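Local atomic coordinates of decapping nuclease RAI1 (PDB entry 5BTH), a protein that removes NAD caps from the 5' ends of RNAs as a metal-dependent decapping nuclease, and directly binds, stabilises and stimulates the exoribonuclease RAT1. Residues A[12-17]-A[211-216]. Numbering follows the deposited sequence.
Sequences KTTALK and TGIGNV
K17 and G212 meet at the dense part of this antiparallel pairing, which illustrates how a strand can be joined to the edge of a β-hairpin where the hairpin turns. The CB of K17 rests 3.4 Å from the O of G212, and its CG lies against the same residue's carbonyl carbon; with no side chain on G212, the lysine can pack directly onto backbone. Bent at chi2 (-39°) and again at chi4, the lysine chain curls back along the hairpin and brings NZ to the O of G214; the modelled 2.5 Å is too short for an ordinary hydrogen bond, so its exact geometry is doubtful. Two backbone bonds flank the non-hydrogen-bonded pair L16–I213: the N of G214 donates to the O of A15 (3.0 Å), and the N of K17 to the O of G212 (3.1 Å).

The face bearing L16 and I213 is packed more lightly: I213 is buried, but exposed L16 touches it only through CD2 and CD1 (3.8 Å). Toward the start of 12-17, T13 and A15 are exposed and contribute little.

G214 sits at the second position of a type II' turn, I213 to V216, linking strands 204-213 and 216-227. Strand 16-27 runs antiparallel to strand 204-213 beside this hairpin of the PD-(D/E)XK nuclease fold; T211 pairs with L218 in strand 216-227, and helix 321-338 packs against I213 through Y328 and V332.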
ATOM      1  N   LYS A  12      -3.559  -3.798 -24.609  1.00 70.91           N
ATOM      2  CA  LYS A  12      -4.448  -2.822 -25.262  1.00 83.83           C
ATOM      3  C   LYS A  12      -5.703  -2.701 -24.415  1.00 80.84           C
ATOM      4  O   LYS A  12      -6.055  -1.613 -23.946  1.00 69.31           O
ATOM      5  CB  LYS A  12      -4.772  -3.218 -26.712  1.00 91.38           C
ATOM      6  CG  LYS A  12      -3.612  -2.975 -27.687  1.00 90.78           C
ATOM      7  CD  LYS A  12      -3.240  -4.232 -28.462  1.00 87.70           C
ATOM      8  CE  LYS A  12      -1.772  -4.577 -28.284  1.00 88.61           C
ATOM      9  NZ  LYS A  12      -1.484  -5.926 -28.854  1.00 83.73           N
ATOM     10  N   THR A  13      -6.348  -3.841 -24.197  1.00 93.29           N
ATOM     11  CA  THR A  13      -7.410  -3.956 -23.197  1.00 99.83           C
ATOM     12  C   THR A  13      -7.052  -3.198 -21.909  1.00100.51           C
ATOM     13  O   THR A  13      -5.894  -3.163 -21.489  1.00100.76           O
ATOM     14  CB  THR A  13      -7.748  -5.441 -22.853  1.00 99.75           C
ATOM     15  OG1 THR A  13      -8.565  -5.496 -21.675  1.00105.57           O
ATOM     16  CG2 THR A  13      -6.489  -6.285 -22.610  1.00 95.95           C
ATOM     17  N   THR A  14      -8.053  -2.534 -21.346  1.00 99.78           N
ATOM     18  CA  THR A  14      -8.072  -2.159 -19.931  1.00 96.31           C
ATOM     19  C   THR A  14      -9.559  -2.030 -19.547  1.00 97.06           C
ATOM     20  O   THR A  14     -10.020  -0.989 -19.081  1.00 99.24           O
ATOM     21  CB  THR A  14      -7.254  -0.869 -19.607  1.00 90.47           C
ATOM     22  OG1 THR A  14      -5.863  -1.082 -19.863  1.00 82.80           O
ATOM     23  CG2 THR A  14      -7.387  -0.484 -18.142  1.00 87.66           C
ATOM     24  N   ALA A  15     -10.325  -3.085 -19.801  1.00 93.84           N
ATOM     25  CA  ALA A  15     -11.588  -3.249 -19.110  1.00 91.96           C
ATOM     26  C   ALA A  15     -11.220  -3.174 -17.617  1.00 91.80           C
ATOM     27  O   ALA A  15     -10.196  -3.750 -17.203  1.00 88.15           O
ATOM     28  CB  ALA A  15     -12.212  -4.593 -19.462  1.00 85.29           C
ATOM     29  N   LEU A  16     -11.999  -2.440 -16.821  1.00 85.14           N
ATOM     30  CA  LEU A  16     -11.635  -2.210 -15.403  1.00 84.19           C
ATOM     31  C   LEU A  16     -12.665  -2.698 -14.374  1.00 79.22           C
ATOM     32  O   LEU A  16     -13.770  -2.179 -14.308  1.00 74.49           O
ATOM     33  CB  LEU A  16     -11.350  -0.717 -15.162  1.00 80.84           C
ATOM     34  CG  LEU A  16      -9.977  -0.217 -15.636  1.00 77.60           C
ATOM     35  CD1 LEU A  16      -9.806   1.247 -15.244  1.00 76.67           C
ATOM     36  CD2 LEU A  16      -8.830  -1.087 -15.130  1.00 70.38           C
ATOM     37  N   LYS A  17     -12.283  -3.666 -13.545  1.00 75.25           N
ATOM     38  CA  LYS A  17     -13.187  -4.150 -12.508  1.00 82.23           C
ATOM     39  C   LYS A  17     -13.250  -3.206 -11.324  1.00 78.29           C
ATOM     40  O   LYS A  17     -12.239  -2.640 -10.895  1.00 74.44           O
ATOM     41  CB  LYS A  17     -12.842  -5.565 -12.036  1.00 87.87           C
ATOM     42  CG  LYS A  17     -12.796  -6.621 -13.135  1.00101.22           C
ATOM     43  CD  LYS A  17     -13.888  -6.485 -14.205  1.00102.63           C
ATOM     44  CE  LYS A  17     -13.421  -7.052 -15.538  1.00101.48           C
ATOM     45  NZ  LYS A  17     -12.181  -6.383 -16.040  1.00 96.55           N
ATOM     46  N   THR A 211     -10.522  -7.155  -6.630  1.00 54.15           N
ATOM     47  CA  THR A 211     -10.585  -6.273  -7.826  1.00 48.18           C
ATOM     48  C   THR A 211     -10.144  -7.027  -9.103  1.00 49.02           C
ATOM     49  O   THR A 211     -10.027  -8.227  -9.097  1.00 51.67           O
ATOM     50  CB  THR A 211      -9.818  -4.926  -7.554  1.00 51.74           C
ATOM     51  OG1 THR A 211     -10.120  -3.948  -8.568  1.00 59.35           O
ATOM     52  CG2 THR A 211      -8.328  -5.128  -7.488  1.00 49.73           C
ATOM     53  N   GLY A 212      -9.938  -6.334 -10.210  1.00 53.97           N
ATOM     54  CA  GLY A 212      -9.494  -6.977 -11.436  1.00 54.55           C
ATOM     55  C   GLY A 212      -9.157  -6.054 -12.607  1.00 59.34           C
ATOM     56  O   GLY A 212      -9.552  -4.861 -12.657  1.00 57.82           O
ATOM     57  N   ILE A 213      -8.445  -6.631 -13.577  1.00 50.95           N
ATOM     58  CA  ILE A 213      -7.917  -5.889 -14.726  1.00 56.51           C
ATOM     59  C   ILE A 213      -7.999  -6.778 -15.989  1.00 58.55           C
ATOM     60  O   ILE A 213      -7.587  -7.938 -15.973  1.00 54.95           O
ATOM     61  CB  ILE A 213      -6.481  -5.358 -14.385  1.00 57.39           C
ATOM     62  CG1 ILE A 213      -5.723  -4.800 -15.594  1.00 51.94           C
ATOM     63  CG2 ILE A 213      -5.640  -6.422 -13.683  1.00 51.83           C
ATOM     64  CD1 ILE A 213      -5.748  -3.287 -15.655  1.00 58.88           C
ATOM     65  N   GLY A 214      -8.568  -6.247 -17.071  1.00 72.07           N
ATOM     66  CA  GLY A 214      -8.866  -7.062 -18.259  1.00 71.55           C
ATOM     67  C   GLY A 214      -9.777  -8.224 -17.872  1.00 73.91           C
ATOM     68  O   GLY A 214     -10.906  -8.006 -17.429  1.00 76.32           O
ATOM     69  N   ASN A 215      -9.282  -9.453 -18.016  1.00 72.52           N
ATOM     70  CA  ASN A 215     -10.017 -10.656 -17.604  1.00 70.31           C
ATOM     71  C   ASN A 215      -9.435 -11.366 -16.355  1.00 63.62           C
ATOM     72  O   ASN A 215      -9.852 -12.464 -16.002  1.00 66.18           O
ATOM     73  CB  ASN A 215     -10.089 -11.627 -18.781  1.00 72.08           C
ATOM     74  CG  ASN A 215      -8.728 -12.194 -19.163  1.00 79.52           C
ATOM     75  OD1 ASN A 215      -7.904 -12.540 -18.300  1.00 82.95           O
ATOM     76  ND2 ASN A 215      -8.487 -12.301 -20.465  1.00 83.59           N
ATOM     77  N   VAL A 216      -8.492 -10.721 -15.682  1.00 62.40           N
ATOM     78  CA  VAL A 216      -7.823 -11.285 -14.520  1.00 52.59           C
ATOM     79  C   VAL A 216      -8.451 -10.756 -13.222  1.00 57.16           C
ATOM     80  O   VAL A 216      -8.873  -9.606 -13.166  1.00 50.12           O
ATOM     81  CB  VAL A 216      -6.335 -10.889 -14.559  1.00 57.04           C
ATOM     82  CG1 VAL A 216      -5.511 -11.681 -13.534  1.00 48.62           C
ATOM     83  CG2 VAL A 216      -5.772 -11.030 -15.984  1.00 56.66           C
TER